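Tail fiber protein (Pseudomonas aeruginosa, PDB 6CL6) forms the trimeric fibre of the R2 pyocin, a contractile injection system, and probably binds the receptor on the target bacterial cell. Local coordinates at residues 59-64 with 69-74; 288-293 with 297-302; 343-348 with 353-358. One frame throughout, in Å; residues are numbered along the deposited sequence.

Contact 1 of 3, residues 59-64 with 69-74; sequences LTNHAN and GRYFYI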
loop_
_atom_site.group_PDB
_atom_site.type_symbol
_atom_site.label_atom_id
_atom_site.label_comp_id
_atom_site.label_asym_id
_atom_site.label_seq_id
_atom_site.Cartn_x
_atom_site.Cartn_y
_atom_site.Cartn_z
ATOM N N LEU A 59 -72.549 12.500 8.281
ATOM C CA LEU A 59 -71.718 11.302 8.381
ATOM C C LEU A 59 -72.003 10.458 7.142
ATOM O O LEU A 59 -73.164 10.171 6.854
ATOM C CB LEU A 59 -72.020 10.489 9.626
ATOM C CG LEU A 59 -71.408 9.078 9.801
ATOM C CD1 LEU A 59 -69.902 9.144 9.961
ATOM C CD2 LEU A 59 -72.045 8.380 10.980
ATOM N N THR A 60 -70.961 10.083 6.400
ATOM C CA THR A 60 -71.223 9.412 5.146
ATOM C C THR A 60 -69.998 8.619 4.729
ATOM O O THR A 60 -68.869 8.984 5.042
ATOM C CB THR A 60 -71.609 10.414 4.046
ATOM O OG1 THR A 60 -71.805 9.747 2.814
ATOM C CG2 THR A 60 -70.572 11.489 3.904
ATOM N N ASN A 61 -70.260 7.515 4.030
ATOM C CA ASN A 61 -69.207 6.741 3.363
ATOM C C ASN A 61 -69.293 6.917 1.859
ATOM O O ASN A 61 -68.752 6.115 1.101
ATOM C CB ASN A 61 -69.286 5.269 3.751
ATOM C CG ASN A 61 -70.564 4.609 3.270
ATOM O OD1 ASN A 61 -71.500 5.277 2.867
ATOM N ND2 ASN A 61 -70.602 3.272 3.330
ATOM N N HIS A 62 -70.022 7.922 1.417
ATOM C CA HIS A 62 -70.104 8.247 -0.004
ATOM C C HIS A 62 -68.721 8.438 -0.618
ATOM O O HIS A 62 -67.778 8.922 0.022
ATOM C CB HIS A 62 -70.937 9.516 -0.175
ATOM C CG HIS A 62 -71.300 9.810 -1.586
ATOM N ND1 HIS A 62 -70.418 10.395 -2.475
ATOM C CD2 HIS A 62 -72.452 9.612 -2.262
ATOM C CE1 HIS A 62 -71.013 10.535 -3.639
ATOM N NE2 HIS A 62 -72.244 10.065 -3.532
ATOM N N ALA A 63 -68.618 8.097 -1.896
ATOM C CA ALA A 63 -67.345 8.079 -2.601
ATOM C C ALA A 63 -66.683 9.438 -2.719
ATOM O O ALA A 63 -65.455 9.496 -2.897
ATOM C CB ALA A 63 -67.555 7.529 -4.018
ATOM N N ASN A 64 -67.437 10.518 -2.628
ATOM C CA ASN A 64 -66.853 11.863 -2.709
ATOM C C ASN A 64 -66.202 12.312 -1.421
ATOM O O ASN A 64 -65.626 13.407 -1.396
ATOM C CB ASN A 64 -67.931 12.870 -3.158
ATOM C CG ASN A 64 -68.171 12.818 -4.662
ATOM O OD1 ASN A 64 -67.295 12.464 -5.414
ATOM N ND2 ASN A 64 -69.383 13.151 -5.095
ATOM N N GLY A 69 -64.786 3.784 0.584
ATOM C CA GLY A 69 -65.136 2.680 1.448
ATOM C C GLY A 69 -65.225 2.984 2.919
ATOM O O GLY A 69 -65.606 2.093 3.682
ATOM N N ARG A 70 -64.903 4.211 3.359
ATOM C CA ARG A 70 -64.887 4.519 4.792
ATOM C C ARG A 70 -65.846 5.658 5.137
ATOM O O ARG A 70 -66.000 6.618 4.356
ATOM C CB ARG A 70 -63.491 4.901 5.259
ATOM C CG ARG A 70 -62.585 3.661 5.353
ATOM C CD ARG A 70 -61.230 4.036 5.875
ATOM N NE ARG A 70 -61.274 4.515 7.252
ATOM C CZ ARG A 70 -60.248 5.070 7.856
ATOM N NH1 ARG A 70 -59.102 5.210 7.205
ATOM N NH2 ARG A 70 -60.356 5.471 9.110
ATOM N N TYR A 71 -66.477 5.525 6.299
ATOM C CA TYR A 71 -67.281 6.602 6.836
ATOM C C TYR A 71 -66.416 7.735 7.391
ATOM O O TYR A 71 -65.411 7.506 8.064
ATOM C CB TYR A 71 -68.196 6.091 7.941
ATOM C CG TYR A 71 -69.359 5.256 7.430
ATOM C CD1 TYR A 71 -70.544 5.842 7.011
ATOM C CD2 TYR A 71 -69.244 3.873 7.338
ATOM C CE1 TYR A 71 -71.580 5.089 6.512
ATOM C CE2 TYR A 71 -70.316 3.092 6.857
ATOM C CZ TYR A 71 -71.471 3.712 6.451
ATOM O OH TYR A 71 -72.501 2.970 5.969
ATOM N N PHE A 72 -66.825 8.967 7.110
ATOM C CA PHE A 72 -66.238 10.152 7.715
ATOM C C PHE A 72 -67.339 11.110 8.153
ATOM O O PHE A 72 -68.311 11.348 7.401
ATOM C CB PHE A 72 -65.279 10.894 6.733
ATOM C CG PHE A 72 -63.920 10.274 6.633
ATOM C CD1 PHE A 72 -63.738 9.038 6.045
ATOM C CD2 PHE A 72 -62.816 10.915 7.220
ATOM C CE1 PHE A 72 -62.466 8.456 5.987
ATOM C CE2 PHE A 72 -61.549 10.337 7.164
ATOM C CZ PHE A 72 -61.384 9.118 6.547
ATOM N N TYR A 73 -67.145 11.710 9.335
ATOM C CA TYR A 73 -67.884 12.912 9.704
ATOM C C TYR A 73 -67.387 14.064 8.859
ATOM O O TYR A 73 -66.169 14.257 8.713
ATOM C CB TYR A 73 -67.684 13.257 11.174
ATOM C CG TYR A 73 -68.091 12.205 12.155
ATOM C CD1 TYR A 73 -67.193 11.246 12.589
ATOM C CD2 TYR A 73 -69.360 12.222 12.705
ATOM C CE1 TYR A 73 -67.606 10.298 13.523
ATOM C CE2 TYR A 73 -69.749 11.323 13.629
ATOM C CZ TYR A 73 -68.887 10.362 14.026
ATOM O OH TYR A 73 -69.338 9.452 14.975
ATOM N N ILE A 74 -68.307 14.817 8.269
ATOM C CA ILE A 74 -67.939 15.904 7.375
ATOM C C ILE A 74 -68.607 17.152 7.888
ATOM O O ILE A 74 -69.838 17.264 7.839
ATOM C CB ILE A 74 -68.316 15.622 5.906
ATOM C CG1 ILE A 74 -67.576 14.347 5.409
ATOM C CG2 ILE A 74 -67.953 16.820 5.058
ATOM C CD1 ILE A 74 -67.630 14.121 3.935
HETATM O O HOH W 1 -66.746 5.765 -0.342
#
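Asn61 lays its side chain flat on the ring of Tyr71, a compact case of how an amide and a ring can stack just beyond the last paired residues of a hairpin. The two side chains run side by side and point the same way, with amide and ring planes only 7° apart. Asn61 CB sits over the centre of the ring, 3.5 Å from the Tyr71 centroid, a CH-pi contact close to the ring normal. Asn61 CG lies between its own backbone N and carbonyl carbon (chi1 65°), which places the amide over the tyrosine ring.

Leu59 repeats the theme with an aliphatic group. Its CD1 stands 4.0 Å from the centroid of the Tyr73 ring, directly over the face, and also rests on Tyr71 CB. Tyr79 of a second subunit packs on this leucine. On the other face of the sheet, Thr60 CG2 meets Ile74 CD1 at 3.9 Å. The hydroxyl of Thr60 is turned elsewhere, to Ser48 O and to the backbone N of His62, the latter bond making an ST turn.

Between these layers, Thr60 and Phe72 exchange two backbone bonds, the shorter from Phe72 N to Thr60 O at 2.9 Å. Past them a water bridges Asn61 O and Gly69 N. The whole is the loop end of an antiparallel beta hairpin, joining strand 57-60, outermost within this chain, to strand 72-79 of a five-stranded sheet.

Contact 2 of 3, residues 288-293 with 297-302; sequences GWWRDN and LIRQWG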
loop_
_atom_site.group_PDB
_atom_site.type_symbol
_atom_site.label_atom_id
_atom_site.label_comp_id
_atom_site.label_asym_id
_atom_site.label_seq_id
_atom_site.Cartn_x
_atom_site.Cartn_y
_atom_site.Cartn_z
ATOM N N GLY A 288 88.584 -16.767 -19.766
ATOM C CA GLY A 288 87.192 -16.619 -19.382
ATOM C C GLY A 288 86.870 -17.354 -18.103
ATOM O O GLY A 288 87.737 -17.960 -17.473
ATOM N N TRP A 289 85.588 -17.275 -17.722
ATOM C CA TRP A 289 85.119 -17.874 -16.491
ATOM C C TRP A 289 83.671 -18.316 -16.664
ATOM O O TRP A 289 82.963 -17.884 -17.581
ATOM C CB TRP A 289 85.250 -16.892 -15.334
ATOM C CG TRP A 289 84.521 -15.602 -15.593
ATOM C CD1 TRP A 289 85.044 -14.457 -16.118
ATOM C CD2 TRP A 289 83.142 -15.334 -15.340
ATOM N NE1 TRP A 289 84.071 -13.487 -16.209
ATOM C CE2 TRP A 289 82.895 -14.004 -15.736
ATOM C CE3 TRP A 289 82.085 -16.088 -14.817
ATOM C CZ2 TRP A 289 81.638 -13.411 -15.621
ATOM C CZ3 TRP A 289 80.831 -15.493 -14.705
ATOM C CH2 TRP A 289 80.620 -14.174 -15.113
ATOM N N TRP A 290 83.252 -19.203 -15.778
ATOM C CA TRP A 290 81.874 -19.705 -15.743
ATOM C C TRP A 290 81.518 -19.895 -14.279
ATOM O O TRP A 290 82.337 -20.368 -13.484
ATOM C CB TRP A 290 81.740 -21.025 -16.534
ATOM C CG TRP A 290 80.433 -21.721 -16.429
ATOM C CD1 TRP A 290 79.334 -21.561 -17.242
ATOM C CD2 TRP A 290 80.058 -22.713 -15.461
ATOM N NE1 TRP A 290 78.321 -22.378 -16.833
ATOM C CE2 TRP A 290 78.729 -23.091 -15.740
ATOM C CE3 TRP A 290 80.712 -23.300 -14.381
ATOM C CZ2 TRP A 290 78.041 -24.043 -14.976
ATOM C CZ3 TRP A 290 80.030 -24.253 -13.628
ATOM C CH2 TRP A 290 78.713 -24.612 -13.937
ATOM N N ARG A 291 80.287 -19.528 -13.922
ATOM C CA ARG A 291 79.870 -19.516 -12.532
ATOM C C ARG A 291 78.501 -20.169 -12.408
ATOM O O ARG A 291 77.541 -19.753 -13.066
ATOM C CB ARG A 291 79.837 -18.090 -11.993
ATOM C CG ARG A 291 79.466 -17.992 -10.537
ATOM C CD ARG A 291 79.702 -16.537 -10.050
ATOM N NE ARG A 291 79.567 -16.405 -8.606
ATOM C CZ ARG A 291 80.088 -15.410 -7.890
ATOM N NH1 ARG A 291 80.797 -14.453 -8.487
ATOM N NH2 ARG A 291 79.908 -15.374 -6.576
ATOM N N ASP A 292 78.428 -21.197 -11.581
ATOM C CA ASP A 292 77.153 -21.797 -11.187
ATOM C C ASP A 292 76.611 -20.991 -10.013
ATOM O O ASP A 292 77.070 -21.127 -8.882
ATOM C CB ASP A 292 77.337 -23.262 -10.808
ATOM C CG ASP A 292 76.081 -23.836 -10.152
ATOM O OD1 ASP A 292 74.982 -23.640 -10.713
ATOM O OD2 ASP A 292 76.187 -24.430 -9.067
ATOM N N ASN A 293 75.614 -20.163 -10.268
ATOM C CA ASN A 293 75.078 -19.315 -9.217
ATOM C C ASN A 293 74.195 -20.055 -8.236
ATOM O O ASN A 293 73.926 -19.506 -7.166
ATOM C CB ASN A 293 74.360 -18.151 -9.876
ATOM C CG ASN A 293 75.336 -17.257 -10.637
ATOM O OD1 ASN A 293 76.258 -16.707 -10.041
ATOM N ND2 ASN A 293 75.171 -17.165 -11.952
ATOM N N LEU A 297 80.087 -22.169 -7.416
ATOM C CA LEU A 297 81.288 -22.738 -8.018
ATOM C C LEU A 297 81.669 -21.954 -9.266
ATOM O O LEU A 297 80.818 -21.620 -10.103
ATOM C CB LEU A 297 81.067 -24.210 -8.362
ATOM C CG LEU A 297 82.222 -24.936 -9.051
ATOM C CD1 LEU A 297 83.379 -25.114 -8.091
ATOM C CD2 LEU A 297 81.751 -26.270 -9.575
ATOM N N ILE A 298 82.963 -21.635 -9.376
ATOM C CA ILE A 298 83.495 -20.879 -10.497
ATOM C C ILE A 298 84.602 -21.709 -11.135
ATOM O O ILE A 298 85.444 -22.272 -10.422
ATOM C CB ILE A 298 84.059 -19.512 -10.067
ATOM C CG1 ILE A 298 82.930 -18.625 -9.526
ATOM C CG2 ILE A 298 84.795 -18.839 -11.239
ATOM C CD1 ILE A 298 83.431 -17.403 -8.838
ATOM N N ARG A 299 84.588 -21.771 -12.460
ATOM C CA ARG A 299 85.681 -22.339 -13.235
ATOM C C ARG A 299 86.242 -21.261 -14.149
ATOM O O ARG A 299 85.491 -20.465 -14.723
ATOM C CB ARG A 299 85.238 -23.536 -14.077
ATOM C CG ARG A 299 84.782 -24.735 -13.257
ATOM C CD ARG A 299 84.731 -26.002 -14.119
ATOM N NE ARG A 299 86.058 -26.497 -14.507
ATOM C CZ ARG A 299 86.805 -27.342 -13.781
ATOM N NH1 ARG A 299 86.372 -27.794 -12.608
ATOM N NH2 ARG A 299 87.983 -27.737 -14.236
ATOM N N GLN A 300 87.565 -21.246 -14.291
ATOM C CA GLN A 300 88.228 -20.234 -15.091
ATOM C C GLN A 300 89.327 -20.917 -15.904
ATOM O O GLN A 300 89.715 -22.045 -15.616
ATOM C CB GLN A 300 88.836 -19.121 -14.221
ATOM C CG GLN A 300 87.930 -18.605 -13.113
ATOM C CD GLN A 300 88.376 -17.236 -12.583
ATOM O OE1 GLN A 300 88.665 -16.335 -13.354
ATOM N NE2 GLN A 300 88.449 -17.104 -11.269
ATOM N N TRP A 301 89.803 -20.213 -16.931
ATOM C CA TRP A 301 90.807 -20.782 -17.829
ATOM C C TRP A 301 91.545 -19.663 -18.541
ATOM O O TRP A 301 91.100 -18.513 -18.578
ATOM C CB TRP A 301 90.170 -21.715 -18.865
ATOM C CG TRP A 301 89.073 -21.050 -19.605
ATOM C CD1 TRP A 301 89.167 -20.361 -20.773
ATOM C CD2 TRP A 301 87.689 -20.991 -19.212
ATOM N NE1 TRP A 301 87.920 -19.868 -21.125
ATOM C CE2 TRP A 301 87.006 -20.265 -20.196
ATOM C CE3 TRP A 301 86.968 -21.509 -18.130
ATOM C CZ2 TRP A 301 85.627 -20.010 -20.118
ATOM C CZ3 TRP A 301 85.601 -21.258 -18.062
ATOM C CH2 TRP A 301 84.961 -20.526 -19.056
ATOM N N GLY A 302 92.680 -20.035 -19.121
ATOM C CA GLY A 302 93.518 -19.094 -19.831
ATOM C C GLY A 302 94.731 -19.824 -20.382
ATOM O O GLY A 302 94.799 -21.056 -20.363
#
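Gly288 to Arg291 pair with Ile298 to Trp301 in nearly antiparallel strands, their axes 168° apart and 4.6 Å distant at closest, and the tightest rungs, at 2.8 Å, include Trp290 N to Arg299 O and Arg299 N to Trp290 O. The glycine at one end illustrates how a ring can pack on bare glycine backbone. Trp301, with CG between its backbone N and carbonyl carbon (chi1 54°), lays its indole across the neighbouring strand, over the main chain of Gly288 and Trp289. Gly288 O lies 3.5 Å above the ring plane, over its centre, while Trp289 N lies over the same face nearer the rim. Beyond it Trp301 CH2 meets Trp290 CB at 4.1 Å, linking the two tryptophans on one face of the sheet.

The opposite face carries a mixed pair. Arg291 reaches out in an extended chain that crosses Ile298, its CG 3.7 Å from Ile298 CG1, and Ile298 CD1 then lies over one face of the guanidinium, toward its rim. Alongside, Trp289 CB touches Gln300 CG.

Two polar ends on the face of Trp290 and Trp301 find partners in other subunits: Trp290 NE1 bonds Asp292 of a second subunit, and Arg299 forms a salt bridge with Glu368 of the third, while Trp301 NE1 bonds Gly285 O of its own chain. Within the chain, strand 281-283 borders 288-292, and strand 363-371 runs antiparallel along the other edge of 297-306, so the hairpin supplies two adjacent inner strands of the five-stranded sheet.

Contact 3 of 3, residues 343-348 with 353-358; sequences TGFRGA and AVIRNG. With CA (calcium ion), chain I.
Main-chain bonds set the frame between Gly344 and Arg356 and between Arg346 and Val354, in strands whose axes lie 166° apart. Val354 N to Arg346 O is the shortest at 2.7 Å, whereas Gly344 N to Arg356 O is weak and bent. A water gives a further link, accepting from Arg346 NH1 and donating to Val354 O.

Apolar contacts gather on the buried face. Phe345 and Ile355 meet at an angle, Phe345 CD2 lying 3.4 Å from Ile355 CD1, and farther out Phe345 CZ rests on Ala353 CB at 3.6 Å. With CG anti to the phenylalanine's own nitrogen, chi1 178° sets the ring across the neighbouring strand, CD2 by Ile355 and the far end by Ala353.

Charged groups occupy the other face. Val354 CG1 lies over one face of the Arg346 guanidinium, 3.6 Å from Arg346 NH1. The guanidinium planes of Arg346 and Arg356 stand 86° apart, and both groups converge on Asp311, each by a salt bridge. Arg356 NE also bonds the backbone O of Phe335 of a third subunit, whose ring makes a cation-pi contact with the arginine.

Metal coordination follows at the strand's exit: Gly358 O binds a calcium ion at 2.4 Å, with four waters, Asp309 and Pro337 O of the third subunit completing the shell. The principle is a hairpin of a three-stranded antiparallel sheet whose exit loop supplies a ligand to an intersubunit calcium site, here within the gp53-like C-terminal region of the H-type lectin clan.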
loop_
_atom_site.group_PDB
_atom_site.type_symbol
_atom_site.label_atom_id
_atom_site.label_comp_id
_atom_site.label_asym_id
_atom_site.label_seq_id
_atom_site.Cartn_x
_atom_site.Cartn_y
_atom_site.Cartn_z
ATOM N N THR A 343 103.813 -30.630 -16.220
ATOM C CA THR A 343 103.161 -29.384 -15.885
ATOM C C THR A 343 102.876 -29.339 -14.397
ATOM O O THR A 343 102.869 -30.363 -13.704
ATOM C CB THR A 343 101.835 -29.236 -16.659
ATOM O OG1 THR A 343 100.959 -30.298 -16.281
ATOM C CG2 THR A 343 102.070 -29.290 -18.138
ATOM N N GLY A 344 102.592 -28.138 -13.909
ATOM C CA GLY A 344 102.169 -27.981 -12.537
ATOM C C GLY A 344 101.278 -26.766 -12.379
ATOM O O GLY A 344 101.447 -25.744 -13.066
ATOM N N PHE A 345 100.317 -26.883 -11.468
ATOM C CA PHE A 345 99.472 -25.771 -11.051
ATOM C C PHE A 345 99.554 -25.706 -9.534
ATOM O O PHE A 345 99.283 -26.704 -8.853
ATOM C CB PHE A 345 98.043 -25.980 -11.528
ATOM C CG PHE A 345 97.087 -24.890 -11.109
ATOM C CD1 PHE A 345 96.562 -24.852 -9.830
ATOM C CD2 PHE A 345 96.695 -23.925 -12.019
ATOM C CE1 PHE A 345 95.676 -23.864 -9.459
ATOM C CE2 PHE A 345 95.790 -22.933 -11.656
ATOM C CZ PHE A 345 95.295 -22.896 -10.364
ATOM N N ARG A 346 99.961 -24.559 -9.003
ATOM C CA ARG A 346 100.180 -24.460 -7.571
ATOM C C ARG A 346 100.146 -23.001 -7.150
ATOM O O ARG A 346 100.105 -22.089 -7.982
ATOM C CB ARG A 346 101.506 -25.106 -7.162
ATOM C CG ARG A 346 102.723 -24.195 -7.313
ATOM C CD ARG A 346 104.016 -24.956 -7.038
ATOM N NE ARG A 346 105.183 -24.061 -6.969
ATOM C CZ ARG A 346 105.897 -23.681 -8.027
ATOM N NH1 ARG A 346 105.577 -24.097 -9.243
ATOM N NH2 ARG A 346 106.941 -22.871 -7.871
ATOM N N GLY A 347 100.192 -22.794 -5.837
ATOM C CA GLY A 347 100.353 -21.465 -5.294
ATOM C C GLY A 347 99.185 -20.545 -5.547
ATOM O O GLY A 347 99.371 -19.325 -5.649
ATOM N N ALA A 348 97.982 -21.093 -5.642
ATOM C CA ALA A 348 96.812 -20.299 -6.006
ATOM C C ALA A 348 96.351 -19.439 -4.836
ATOM O O ALA A 348 96.184 -19.934 -3.721
ATOM C CB ALA A 348 95.674 -21.212 -6.450
ATOM N N ALA A 353 97.989 -17.690 -9.614
ATOM C CA ALA A 353 98.540 -19.012 -9.391
ATOM C C ALA A 353 99.847 -19.118 -10.160
ATOM O O ALA A 353 100.217 -18.228 -10.948
ATOM C CB ALA A 353 97.567 -20.101 -9.809
ATOM N N VAL A 354 100.556 -20.227 -9.928
ATOM C CA VAL A 354 101.878 -20.444 -10.525
ATOM C C VAL A 354 101.821 -21.691 -11.393
ATOM O O VAL A 354 101.419 -22.764 -10.926
ATOM C CB VAL A 354 102.975 -20.580 -9.461
ATOM C CG1 VAL A 354 104.345 -20.798 -10.128
ATOM C CG2 VAL A 354 103.001 -19.322 -8.572
ATOM N N ILE A 355 102.192 -21.529 -12.658
ATOM C CA ILE A 355 102.198 -22.601 -13.639
ATOM C C ILE A 355 103.650 -23.009 -13.857
ATOM O O ILE A 355 104.498 -22.169 -14.193
ATOM C CB ILE A 355 101.529 -22.184 -14.953
ATOM C CG1 ILE A 355 100.081 -21.723 -14.726
ATOM C CG2 ILE A 355 101.581 -23.331 -15.956
ATOM C CD1 ILE A 355 99.188 -22.731 -14.003
ATOM N N ARG A 356 103.934 -24.295 -13.659
ATOM C CA ARG A 356 105.286 -24.833 -13.827
ATOM C C ARG A 356 105.395 -25.568 -15.155
ATOM O O ARG A 356 104.556 -26.419 -15.471
ATOM C CB ARG A 356 105.638 -25.764 -12.674
ATOM C CG ARG A 356 107.118 -26.105 -12.568
ATOM C CD ARG A 356 107.385 -26.696 -11.198
ATOM N NE ARG A 356 108.798 -26.906 -10.902
ATOM C CZ ARG A 356 109.644 -25.943 -10.539
ATOM N NH1 ARG A 356 109.241 -24.687 -10.479
ATOM N NH2 ARG A 356 110.904 -26.241 -10.258
ATOM N N ASN A 357 106.448 -25.263 -15.911
ATOM C CA ASN A 357 106.704 -25.902 -17.199
ATOM C C ASN A 357 107.939 -26.779 -17.101
ATOM O O ASN A 357 109.067 -26.276 -17.015
ATOM C CB ASN A 357 106.876 -24.857 -18.287
ATOM C CG ASN A 357 107.325 -25.446 -19.588
ATOM O OD1 ASN A 357 106.946 -26.552 -19.949
ATOM N ND2 ASN A 357 108.174 -24.708 -20.301
ATOM N N GLY A 358 107.730 -28.092 -17.113
ATOM C CA GLY A 358 108.840 -29.030 -17.110
ATOM C C GLY A 358 109.511 -29.251 -18.441
ATOM O O GLY A 358 110.545 -29.896 -18.475
HETATM CA CA CA I . 112.774 -30.635 -18.133
HETATM O O HOH W 2 103.207 -25.067 -10.546
HETATM O O HOH W 3 112.391 -31.301 -20.422
HETATM O O HOH W 4 111.144 -31.860 -16.699
HETATM O O HOH W 5 113.936 -32.712 -17.942
HETATM O O HOH W 6 115.035 -30.087 -19.004
#

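How the contacts relate
The three contacts are beta hairpins strung in series along an extended fibre chain. Contact 1 lies on the other side of the chain's centre from the rest, its centre about 156 Å from that of contact 2 and about 174 Å from that of contact 3. Contacts 2 and 3 share the C-terminal region, with centres about 19 Å apart and nearest atoms about 7 Å apart, without touching. Strand 297-306, which carries half of contact 2, continues to Val304 and Cys306, where Ile355 of contact 3 packs; strand 363-371 also touches both. Metals lie near both contacts: the Asp292 side chain is about 5 Å from a magnesium ion, and Gly358 O binds calcium directly. Both also reach the third subunit.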